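Local atomic coordinates of glutathione peroxidase (Hypocrea jecorina, PDB entry 6VPD), a protein that probably reduces hydroperoxides to alcohols with thioredoxin as the electron donor, acting as a thioredoxin-dependent peroxidase of the glutathione peroxidase family. Residues Ser28-Lys33 / Gln46-Val51; Asn56-Cys61 / Tyr65-Leu70; Gln75-Glu80 / Asp181-Ala186; Pro133-Leu138 / Glu156-Gly161. One frame throughout, in Å; residues are numbered along the deposited sequence.

Interaction 1. Residues Ser28-Lys33 / Gln46-Val51; sequences SFFDFK and QYKGKV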
# COMPACT_ATOMS: atom_id res chain seq x y z
N SER A 28 -18.46 -16.30 14.26
CA SER A 28 -18.70 -16.12 12.85
C SER A 28 -18.93 -14.64 12.60
O SER A 28 -19.45 -13.92 13.46
CB SER A 28 -19.90 -16.90 12.36
OG SER A 28 -20.88 -16.00 11.89
N PHE A 29 -18.53 -14.21 11.40
CA PHE A 29 -18.71 -12.82 11.01
C PHE A 29 -20.15 -12.38 11.22
O PHE A 29 -20.41 -11.26 11.65
CB PHE A 29 -18.28 -12.67 9.55
CG PHE A 29 -18.60 -11.35 8.94
CD1 PHE A 29 -17.76 -10.25 9.11
CD2 PHE A 29 -19.72 -11.20 8.14
CE1 PHE A 29 -18.05 -9.03 8.51
CE2 PHE A 29 -20.01 -9.99 7.55
CZ PHE A 29 -19.17 -8.90 7.73
N PHE A 30 -21.10 -13.26 10.95
CA PHE A 30 -22.49 -12.84 11.08
C PHE A 30 -22.96 -12.73 12.54
O PHE A 30 -24.12 -12.35 12.77
CB PHE A 30 -23.39 -13.81 10.29
CG PHE A 30 -22.92 -14.03 8.85
CD1 PHE A 30 -23.08 -13.04 7.89
CD2 PHE A 30 -22.34 -15.23 8.48
CE1 PHE A 30 -22.66 -13.25 6.57
CE2 PHE A 30 -21.92 -15.45 7.17
CZ PHE A 30 -22.08 -14.46 6.22
N ASP A 31 -22.09 -13.00 13.53
CA ASP A 31 -22.39 -12.70 14.93
C ASP A 31 -22.32 -11.20 15.24
O ASP A 31 -22.78 -10.78 16.31
CB ASP A 31 -21.43 -13.44 15.88
CG ASP A 31 -21.61 -14.97 15.86
OD1 ASP A 31 -22.64 -15.43 15.34
OD2 ASP A 31 -20.72 -15.71 16.36
N PHE A 32 -21.76 -10.38 14.36
CA PHE A 32 -21.41 -9.03 14.76
C PHE A 32 -22.51 -8.05 14.37
O PHE A 32 -23.32 -8.31 13.48
CB PHE A 32 -20.09 -8.60 14.13
CG PHE A 32 -18.88 -9.16 14.81
CD1 PHE A 32 -18.35 -10.37 14.42
CD2 PHE A 32 -18.23 -8.44 15.82
CE1 PHE A 32 -17.23 -10.89 15.05
CE2 PHE A 32 -17.11 -8.94 16.45
CZ PHE A 32 -16.60 -10.16 16.06
N LYS A 33 -22.53 -6.92 15.07
CA LYS A 33 -23.38 -5.78 14.76
C LYS A 33 -22.49 -4.58 14.50
O LYS A 33 -21.43 -4.44 15.12
CB LYS A 33 -24.35 -5.46 15.92
CG LYS A 33 -25.30 -6.58 16.30
CD LYS A 33 -24.67 -7.52 17.34
CE LYS A 33 -25.60 -8.69 17.66
NZ LYS A 33 -25.22 -9.39 18.94
N GLN A 46 -28.22 -10.57 9.09
CA GLN A 46 -29.10 -10.38 7.94
C GLN A 46 -28.43 -10.78 6.64
O GLN A 46 -29.12 -10.99 5.64
CB GLN A 46 -29.53 -8.91 7.84
CG GLN A 46 -28.56 -8.04 7.03
CD GLN A 46 -29.04 -6.62 6.82
OE1 GLN A 46 -29.27 -5.88 7.78
NE2 GLN A 46 -29.19 -6.22 5.56
N TYR A 47 -27.09 -10.88 6.63
CA TYR A 47 -26.33 -11.34 5.47
C TYR A 47 -25.89 -12.79 5.59
O TYR A 47 -25.08 -13.25 4.77
CB TYR A 47 -25.11 -10.44 5.27
CG TYR A 47 -25.41 -8.99 4.97
CD1 TYR A 47 -26.02 -8.63 3.77
CD2 TYR A 47 -25.06 -7.97 5.85
CE1 TYR A 47 -26.30 -7.31 3.46
CE2 TYR A 47 -25.34 -6.62 5.55
CZ TYR A 47 -25.97 -6.31 4.34
OH TYR A 47 -26.25 -5.01 3.98
N LYS A 48 -26.39 -13.54 6.57
CA LYS A 48 -25.90 -14.89 6.80
C LYS A 48 -26.02 -15.74 5.53
O LYS A 48 -26.97 -15.61 4.76
CB LYS A 48 -26.68 -15.54 7.95
CG LYS A 48 -26.18 -16.92 8.36
CD LYS A 48 -26.84 -17.42 9.63
CE LYS A 48 -26.34 -16.68 10.86
NZ LYS A 48 -26.89 -17.23 12.14
N GLY A 49 -25.03 -16.60 5.31
CA GLY A 49 -25.06 -17.47 4.15
C GLY A 49 -24.69 -16.81 2.84
O GLY A 49 -24.84 -17.44 1.78
N LYS A 50 -24.24 -15.55 2.87
CA LYS A 50 -23.80 -14.83 1.68
C LYS A 50 -22.29 -14.62 1.74
O LYS A 50 -21.65 -14.80 2.78
CB LYS A 50 -24.51 -13.48 1.55
CG LYS A 50 -25.99 -13.50 1.88
CD LYS A 50 -26.80 -14.17 0.79
CE LYS A 50 -28.27 -13.79 0.88
NZ LYS A 50 -28.44 -12.34 0.65
N VAL A 51 -21.73 -14.21 0.61
CA VAL A 51 -20.31 -13.90 0.50
C VAL A 51 -20.18 -12.39 0.65
O VAL A 51 -20.85 -11.63 -0.06
CB VAL A 51 -19.74 -14.39 -0.85
CG1 VAL A 51 -18.28 -13.98 -1.01
CG2 VAL A 51 -19.88 -15.90 -0.95
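Phe30 sets its ring against the backbone of Lys48, an example of an aromatic face packing on the backbone of a type II turn. Lys48 CA lies over the centre of the ring, 3.5 Å from the ring centroid and only 11° off its normal, a CH-pi contact. A first torsion of -51°, which puts CG anti to the carbonyl carbon, lays the ring between Phe29 and the Lys48 backbone. The opposite face receives CD2 of Phe29 near the rim, so the ring is held between its sequence neighbour and the turn, while Lys50 O sits at the ring edge, 3.5 Å from Phe30 CZ. Tyr47 contributes its CB, 3.9 Å from Phe30 CE1. Lys48 extends from CB and bends at chi3, bringing CE alongside Phe30 CB. The turn itself is closed by Lys50 N to Tyr47 O, with Gly49 taking a positive phi. On the other segment, Ser28 N reaches Asp31 OD2 from above the carboxylate plane, in a nearly straight bond. Beyond the pair, Phe30 also reaches Val52 of strand 51-58, Phe29 packs against helix 133-141, and Tyr47 lies on Val86 and Leu88 of strand 85-92.

Interaction 2. Residues Asn56-Cys61 / Tyr65-Leu70; sequences NTASKC and YQYKNL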
# COMPACT_ATOMS: atom_id res chain seq x y z
N ASN A 56 -12.33 -1.16 4.35
CA ASN A 56 -12.27 0.12 5.05
C ASN A 56 -11.99 1.23 4.04
O ASN A 56 -10.96 1.22 3.36
CB ASN A 56 -11.18 0.11 6.12
CG ASN A 56 -9.85 -0.24 5.54
OD1 ASN A 56 -9.74 -1.22 4.79
ND2 ASN A 56 -8.84 0.57 5.83
N THR A 57 -12.92 2.16 3.94
CA THR A 57 -12.83 3.21 2.94
C THR A 57 -12.27 4.48 3.57
O THR A 57 -12.24 4.65 4.79
CB THR A 57 -14.19 3.47 2.30
OG1 THR A 57 -15.19 3.60 3.32
CG2 THR A 57 -14.56 2.33 1.39
N ALA A 58 -11.79 5.36 2.69
CA ALA A 58 -11.29 6.66 3.09
C ALA A 58 -12.43 7.52 3.63
O ALA A 58 -13.52 7.55 3.06
CB ALA A 58 -10.65 7.36 1.89
N SER A 59 -12.16 8.21 4.73
CA SER A 59 -13.06 9.27 5.16
C SER A 59 -12.98 10.47 4.21
O SER A 59 -14.01 10.98 3.77
CB SER A 59 -12.73 9.67 6.60
OG SER A 59 -13.84 10.30 7.20
N LYS A 60 -11.77 10.89 3.85
CA LYS A 60 -11.56 11.96 2.87
C LYS A 60 -11.81 11.46 1.45
O LYS A 60 -11.56 10.30 1.11
CB LYS A 60 -10.14 12.51 2.98
CG LYS A 60 -9.74 13.52 1.89
CD LYS A 60 -8.78 14.61 2.38
CE LYS A 60 -7.48 14.62 1.59
NZ LYS A 60 -6.66 15.83 1.87
N CYS A 61 -12.30 12.37 0.60
CA CYS A 61 -12.43 12.07 -0.82
C CYS A 61 -11.06 11.97 -1.49
O CYS A 61 -10.01 12.10 -0.84
CB CYS A 61 -13.28 13.13 -1.52
SG CYS A 61 -14.70 13.75 -0.58
N TYR A 65 -10.47 6.22 -8.24
CA TYR A 65 -10.20 5.02 -9.01
C TYR A 65 -10.26 3.76 -8.16
O TYR A 65 -10.37 2.66 -8.71
CB TYR A 65 -8.85 5.16 -9.70
CG TYR A 65 -8.91 6.27 -10.71
CD1 TYR A 65 -9.98 6.34 -11.59
CD2 TYR A 65 -7.96 7.28 -10.74
CE1 TYR A 65 -10.08 7.36 -12.50
CE2 TYR A 65 -8.05 8.31 -11.65
CZ TYR A 65 -9.12 8.35 -12.53
OH TYR A 65 -9.23 9.37 -13.45
N GLN A 66 -10.23 3.89 -6.84
CA GLN A 66 -10.42 2.67 -6.07
C GLN A 66 -11.89 2.41 -5.77
O GLN A 66 -12.30 1.24 -5.75
CB GLN A 66 -9.60 2.72 -4.78
CG GLN A 66 -8.57 1.61 -4.74
CD GLN A 66 -7.63 1.74 -3.57
OE1 GLN A 66 -7.74 2.68 -2.78
NE2 GLN A 66 -6.70 0.80 -3.44
N TYR A 67 -12.69 3.46 -5.54
CA TYR A 67 -14.14 3.27 -5.51
C TYR A 67 -14.64 2.73 -6.83
O TYR A 67 -15.50 1.84 -6.86
CB TYR A 67 -14.86 4.58 -5.19
CG TYR A 67 -14.62 5.11 -3.81
CD1 TYR A 67 -15.38 4.66 -2.73
CD2 TYR A 67 -13.64 6.08 -3.57
CE1 TYR A 67 -15.16 5.14 -1.44
CE2 TYR A 67 -13.43 6.57 -2.30
CZ TYR A 67 -14.19 6.10 -1.23
OH TYR A 67 -13.96 6.59 0.04
N LYS A 68 -14.14 3.26 -7.95
CA LYS A 68 -14.58 2.78 -9.25
C LYS A 68 -14.35 1.28 -9.37
O LYS A 68 -15.26 0.53 -9.73
CB LYS A 68 -13.86 3.54 -10.37
CG LYS A 68 -14.32 4.99 -10.57
CD LYS A 68 -13.50 5.66 -11.69
CE LYS A 68 -14.08 7.00 -12.13
NZ LYS A 68 -13.28 7.68 -13.20
N ASN A 69 -13.13 0.82 -9.04
CA ASN A 69 -12.81 -0.60 -9.16
C ASN A 69 -13.66 -1.46 -8.24
O ASN A 69 -14.08 -2.57 -8.62
CB ASN A 69 -11.33 -0.82 -8.87
CG ASN A 69 -10.44 -0.33 -9.98
OD1 ASN A 69 -9.46 0.38 -9.75
ND2 ASN A 69 -10.79 -0.70 -11.21
N LEU A 70 -13.92 -0.99 -7.01
CA LEU A 70 -14.78 -1.75 -6.11
C LEU A 70 -16.24 -1.68 -6.53
O LEU A 70 -16.98 -2.66 -6.36
CB LEU A 70 -14.61 -1.28 -4.65
CG LEU A 70 -13.34 -1.81 -3.97
CD1 LEU A 70 -12.60 -0.76 -3.16
CD2 LEU A 70 -13.64 -3.06 -3.14
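Thr57 and Tyr67 mark the closest backbone approach, their CA atoms 8.6 Å apart, with the end of strand 51-58 facing an early part of helix 64-80. At that separation a long side chain has to span the gap, and Tyr67 does so alone from the helix. With chi1 at -67°, CG lies beside the backbone N, and although the CB does not point at the strand, the ring carries the hydroxyl across to it. The Thr57 and Tyr67 side chains cross at about a right angle: Thr57 CG2 lies 4.0 Å from Tyr67 CE1, and Thr57 CB 3.9 Å from Tyr67 OH. The methyl of Ala58 flanks the same oxygen, also with 3.9 Å between Ala58 CB and Tyr67 OH. Elsewhere, Phe155 meets the Tyr67 ring edge-to-face, and Val116 touches the same side chain. This is the first joint of the beta-alpha-beta unit formed by strand 51-58, helix 64-80 and strand 85-92, and the short connection between the segments follows the loop that bears Cys61, the predicted active-site residue. The phenol oxygen also comes within 3.2 Å of Ala58 O, but the angle is too poor for a hydrogen bond. What joins strand to helix here is therefore mainly non-directional van der Waals contact, with a hydroxyl set among the carbons of Thr57 and Ala58 and close to a carbonyl oxygen.

Interaction 3. Residues Gln75-Glu80 / Asp181-Ala186; sequences QAIKKE and DKIIEA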
# COMPACT_ATOMS: atom_id res chain seq x y z
N GLN A 75 -20.70 -4.57 -9.40
CA GLN A 75 -21.69 -4.69 -10.47
C GLN A 75 -21.54 -6.02 -11.19
O GLN A 75 -22.53 -6.72 -11.40
CB GLN A 75 -21.57 -3.52 -11.45
CG GLN A 75 -21.76 -2.15 -10.85
CD GLN A 75 -23.16 -1.90 -10.33
OE1 GLN A 75 -24.03 -2.77 -10.37
NE2 GLN A 75 -23.40 -0.69 -9.83
N ALA A 76 -20.31 -6.37 -11.58
CA ALA A 76 -20.01 -7.63 -12.24
C ALA A 76 -20.68 -8.79 -11.52
O ALA A 76 -21.68 -9.35 -11.99
CB ALA A 76 -18.51 -7.85 -12.31
N ILE A 77 -20.17 -9.13 -10.33
CA ILE A 77 -20.68 -10.28 -9.59
C ILE A 77 -22.17 -10.14 -9.28
O ILE A 77 -22.87 -11.15 -9.16
CB ILE A 77 -19.82 -10.47 -8.33
CG1 ILE A 77 -18.38 -10.77 -8.74
CG2 ILE A 77 -20.37 -11.59 -7.45
CD1 ILE A 77 -17.40 -10.50 -7.64
N LYS A 78 -22.68 -8.91 -9.16
CA LYS A 78 -24.13 -8.75 -8.99
C LYS A 78 -24.89 -9.32 -10.19
O LYS A 78 -25.94 -9.98 -10.02
CB LYS A 78 -24.48 -7.27 -8.79
CG LYS A 78 -25.53 -7.02 -7.72
CD LYS A 78 -25.67 -5.54 -7.39
CE LYS A 78 -26.65 -4.86 -8.33
NZ LYS A 78 -28.00 -5.49 -8.22
N LYS A 79 -24.39 -9.10 -11.41
CA LYS A 79 -25.02 -9.64 -12.60
C LYS A 79 -24.97 -11.17 -12.60
O LYS A 79 -26.01 -11.84 -12.63
CB LYS A 79 -24.34 -9.08 -13.85
CG LYS A 79 -24.42 -7.56 -13.98
CD LYS A 79 -23.53 -7.04 -15.13
CE LYS A 79 -23.72 -5.53 -15.35
NZ LYS A 79 -22.84 -4.99 -16.44
N GLU A 80 -23.76 -11.74 -12.56
CA GLU A 80 -23.58 -13.19 -12.52
C GLU A 80 -24.38 -13.86 -11.41
O GLU A 80 -24.96 -14.92 -11.61
CB GLU A 80 -22.10 -13.52 -12.35
CG GLU A 80 -21.18 -12.88 -13.36
CD GLU A 80 -20.18 -13.87 -13.92
OE1 GLU A 80 -20.50 -14.51 -14.95
OE2 GLU A 80 -19.08 -14.02 -13.33
N ASP A 181 -12.05 -14.01 -8.65
CA ASP A 181 -12.18 -15.46 -8.75
C ASP A 181 -12.25 -16.13 -7.38
O ASP A 181 -12.88 -17.19 -7.25
CB ASP A 181 -11.04 -16.05 -9.60
CG ASP A 181 -10.92 -15.37 -11.00
OD1 ASP A 181 -11.96 -14.97 -11.58
OD2 ASP A 181 -9.79 -15.27 -11.55
N LYS A 182 -11.66 -15.53 -6.34
CA LYS A 182 -11.88 -16.01 -4.98
C LYS A 182 -13.32 -15.77 -4.52
O LYS A 182 -13.90 -16.60 -3.81
CB LYS A 182 -10.90 -15.35 -4.02
CG LYS A 182 -9.48 -15.85 -4.14
CD LYS A 182 -9.26 -17.18 -3.44
CE LYS A 182 -9.95 -17.22 -2.09
NZ LYS A 182 -10.05 -18.64 -1.64
N ILE A 183 -13.90 -14.62 -4.89
CA ILE A 183 -15.30 -14.36 -4.56
C ILE A 183 -16.18 -15.43 -5.16
O ILE A 183 -16.95 -16.10 -4.47
CB ILE A 183 -15.73 -12.97 -5.04
CG1 ILE A 183 -15.08 -11.88 -4.19
CG2 ILE A 183 -17.25 -12.85 -4.93
CD1 ILE A 183 -14.81 -10.63 -4.98
N ILE A 184 -16.05 -15.62 -6.48
CA ILE A 184 -16.93 -16.53 -7.22
C ILE A 184 -16.79 -17.98 -6.73
O ILE A 184 -17.79 -18.71 -6.66
CB ILE A 184 -16.63 -16.35 -8.72
CG1 ILE A 184 -17.27 -15.05 -9.21
CG2 ILE A 184 -17.09 -17.54 -9.55
CD1 ILE A 184 -16.67 -14.52 -10.48
N GLU A 185 -15.58 -18.40 -6.34
CA GLU A 185 -15.43 -19.68 -5.65
C GLU A 185 -16.17 -19.70 -4.31
O GLU A 185 -16.83 -20.69 -3.98
CB GLU A 185 -13.95 -19.99 -5.43
CG GLU A 185 -13.60 -21.35 -4.77
CD GLU A 185 -14.57 -22.53 -5.08
OE1 GLU A 185 -15.56 -22.73 -4.34
OE2 GLU A 185 -14.34 -23.27 -6.06
N ALA A 186 -16.08 -18.62 -3.53
CA ALA A 186 -16.86 -18.60 -2.30
C ALA A 186 -18.35 -18.70 -2.60
O ALA A 186 -19.08 -19.36 -1.85
CB ALA A 186 -16.56 -17.35 -1.47
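Ile77 and Ile184 bring their CA atoms to 7.7 Å, the nearest backbone approach of two helical segments that run in roughly the same direction, at a signed crossing angle of -29°, with their axes 11.4 Å apart. This is how two helices lie side by side on one face of the central sheet in the thioredoxin fold. Helix 64-80 ends at this contact, whereas helix 176-188 continues beyond it, after a kink where the backbone nitrogens of Asp181 and Lys182 lack bonds to the preceding turn.

The joint is made by branched aliphatic side chains. Ile77 reaches across with its terminal methyl, CD1, which rests against both arms of Ile183: it lies 3.6 Å from Ile183 CG2 and 3.7 Å from Ile183 CD1. In Ile183 a chi1 of -71° leaves CG2 opposite the backbone N, and both arms face Ile77 CD1. Ile184, one residue on, makes a looser approach, its CG1 4.4 Å from Ile77 CG1. Beneath this layer both Ile77 and Ile183 rest on Phe85 of strand 85-92, and Ile183 also on Leu159 of strand 157-160, so the same isoleucines join helix to helix and helices to sheet.

Toward the exposed border the character changes. Glu80 bends at chi2 and crosses Ile184 at about a right angle, laying a carboxylate against an aliphatic tip: Glu80 OE2 stands 3.8 Å from Ile184 CD1.

Interaction 4. Residues Pro133-Leu138 / Glu156-Gly161; sequences PLYKWL and EKFLIG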
# COMPACT_ATOMS: atom_id res chain seq x y z
N PRO A 133 -15.09 -3.79 17.50
CA PRO A 133 -14.89 -5.23 17.78
C PRO A 133 -14.84 -6.08 16.53
O PRO A 133 -14.07 -7.05 16.49
CB PRO A 133 -16.09 -5.59 18.67
CG PRO A 133 -16.45 -4.30 19.34
CD PRO A 133 -16.13 -3.19 18.36
N LEU A 134 -15.63 -5.75 15.51
CA LEU A 134 -15.57 -6.50 14.25
C LEU A 134 -14.15 -6.56 13.69
O LEU A 134 -13.67 -7.63 13.30
CB LEU A 134 -16.52 -5.88 13.23
CG LEU A 134 -16.35 -6.53 11.85
CD1 LEU A 134 -16.70 -8.03 11.86
CD2 LEU A 134 -17.08 -5.77 10.74
N TYR A 135 -13.47 -5.40 13.62
CA TYR A 135 -12.13 -5.38 13.06
C TYR A 135 -11.10 -6.03 13.97
O TYR A 135 -10.11 -6.58 13.48
CB TYR A 135 -11.70 -3.95 12.73
CG TYR A 135 -12.03 -3.63 11.31
CD1 TYR A 135 -11.13 -3.91 10.31
CD2 TYR A 135 -13.28 -3.15 10.97
CE1 TYR A 135 -11.44 -3.67 8.99
CE2 TYR A 135 -13.61 -2.90 9.64
CZ TYR A 135 -12.67 -3.16 8.66
OH TYR A 135 -12.97 -2.92 7.34
N LYS A 136 -11.30 -5.99 15.29
CA LYS A 136 -10.43 -6.78 16.16
C LYS A 136 -10.52 -8.26 15.80
O LYS A 136 -9.50 -8.96 15.73
CB LYS A 136 -10.79 -6.54 17.62
CG LYS A 136 -10.38 -5.15 18.11
CD LYS A 136 -10.56 -5.01 19.61
CE LYS A 136 -10.37 -3.53 20.04
NZ LYS A 136 -10.53 -3.34 21.52
N TRP A 137 -11.72 -8.75 15.49
CA TRP A 137 -11.88 -10.14 15.10
C TRP A 137 -11.28 -10.41 13.72
O TRP A 137 -10.52 -11.37 13.55
CB TRP A 137 -13.36 -10.50 15.13
CG TRP A 137 -13.67 -11.91 14.74
CD1 TRP A 137 -13.57 -13.03 15.53
CD2 TRP A 137 -14.14 -12.35 13.47
NE1 TRP A 137 -13.96 -14.13 14.82
CE2 TRP A 137 -14.31 -13.75 13.55
CE3 TRP A 137 -14.46 -11.70 12.27
CZ2 TRP A 137 -14.78 -14.50 12.48
CZ3 TRP A 137 -14.90 -12.46 11.21
CH2 TRP A 137 -15.06 -13.84 11.32
N LEU A 138 -11.62 -9.58 12.71
CA LEU A 138 -11.08 -9.77 11.36
C LEU A 138 -9.56 -9.84 11.36
O LEU A 138 -8.97 -10.64 10.63
CB LEU A 138 -11.54 -8.63 10.43
CG LEU A 138 -12.99 -8.63 9.94
CD1 LEU A 138 -13.24 -7.44 9.04
CD2 LEU A 138 -13.37 -9.91 9.24
N GLU A 156 -7.75 -1.91 2.60
CA GLU A 156 -7.55 -3.33 2.80
C GLU A 156 -8.91 -4.02 2.71
O GLU A 156 -9.94 -3.43 3.05
CB GLU A 156 -6.85 -3.62 4.15
CG GLU A 156 -5.34 -3.23 4.19
CD GLU A 156 -4.46 -4.18 5.04
OE1 GLU A 156 -3.58 -3.69 5.78
OE2 GLU A 156 -4.62 -5.42 4.95
N LYS A 157 -8.91 -5.26 2.20
CA LYS A 157 -10.14 -6.03 1.96
C LYS A 157 -10.09 -7.35 2.72
O LYS A 157 -9.04 -8.01 2.76
CB LYS A 157 -10.33 -6.32 0.47
CG LYS A 157 -10.33 -5.12 -0.42
CD LYS A 157 -8.97 -4.90 -1.07
CE LYS A 157 -9.07 -3.90 -2.22
NZ LYS A 157 -7.82 -3.07 -2.36
N PHE A 158 -11.21 -7.74 3.33
CA PHE A 158 -11.41 -9.09 3.87
C PHE A 158 -12.60 -9.75 3.18
O PHE A 158 -13.64 -9.13 3.00
CB PHE A 158 -11.70 -9.10 5.36
CG PHE A 158 -10.65 -8.48 6.21
CD1 PHE A 158 -10.57 -7.10 6.34
CD2 PHE A 158 -9.79 -9.28 6.97
CE1 PHE A 158 -9.62 -6.52 7.18
CE2 PHE A 158 -8.82 -8.71 7.81
CZ PHE A 158 -8.74 -7.33 7.90
N LEU A 159 -12.45 -11.03 2.85
CA LEU A 159 -13.49 -11.80 2.18
C LEU A 159 -14.10 -12.79 3.17
O LEU A 159 -13.38 -13.62 3.75
CB LEU A 159 -12.91 -12.52 0.97
CG LEU A 159 -13.88 -13.35 0.14
CD1 LEU A 159 -14.99 -12.45 -0.37
CD2 LEU A 159 -13.14 -14.05 -1.00
N ILE A 160 -15.42 -12.71 3.36
CA ILE A 160 -16.17 -13.59 4.26
C ILE A 160 -16.88 -14.65 3.43
O ILE A 160 -17.73 -14.32 2.59
CB ILE A 160 -17.20 -12.81 5.11
CG1 ILE A 160 -16.62 -11.55 5.79
CG2 ILE A 160 -17.79 -13.77 6.13
CD1 ILE A 160 -15.41 -11.75 6.62
N GLY A 161 -16.59 -15.92 3.71
CA GLY A 161 -17.31 -17.00 3.06
C GLY A 161 -18.71 -17.17 3.63
O GLY A 161 -19.07 -16.60 4.66
O HOH W 1 -10.75 -3.65 5.85
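Leu138 packs onto the ring of Phe158 where helix 133-141 crosses strand 157-160 at 83°, and this is the dense part of the contact. Leu138 CB stands over one face of the ring, 3.9 Å from its centroid and 16° off the normal, a CH-pi contact. One branch, CD1, follows along the same ring to within 3.8 Å of Phe158 CD1 and also lies over the centre of one face of the Tyr135 ring; the other, CD2, turns to Ile160, with 3.8 Å between Leu138 CD2 and Ile160 CD1. Leucine thus fills the angle between two aromatic rings whose planes lie at 79° and whose nearest atoms are Tyr135 CE1 and Phe158 CE1.

Packing is less direct at the Tyr135 end. There a single water stands in the plane of both rings, beyond their edges, and bridges the segments: it lies 2.8 Å from Tyr135 OH and donates to Glu156 O at 2.9 Å. The carboxylate of Glu156 is engaged elsewhere, in a salt bridge with Arg169. Hydrocarbon therefore fastens the helix to the sheet, while at the margin a buried phenol oxygen and the Glu156 carbonyl are linked through one water instead of touching directly.

In the fold
From the N terminus, interaction 1 closes first, the chain between its segments holding most of the hairpin of strands 33-35 and 41-43. Interaction 2 follows in series, a short closure from strand 51-58 into helix 64-80. Interaction 3 then opens on the far end of that helix and spans 100 residues to helix 176-188; interaction 4 is nested within this long loop. Interactions 3 and 4 lie against opposite faces of the sheet and meet at strand 157-160, where Leu159 touches Lys182 and Ile183. Interaction 1 reaches both, through Val51 to helix 176-188 and through Phe29 and Phe32 to helix 133-141, while Asn56 brings interaction 2 beside Glu156 of interaction 4.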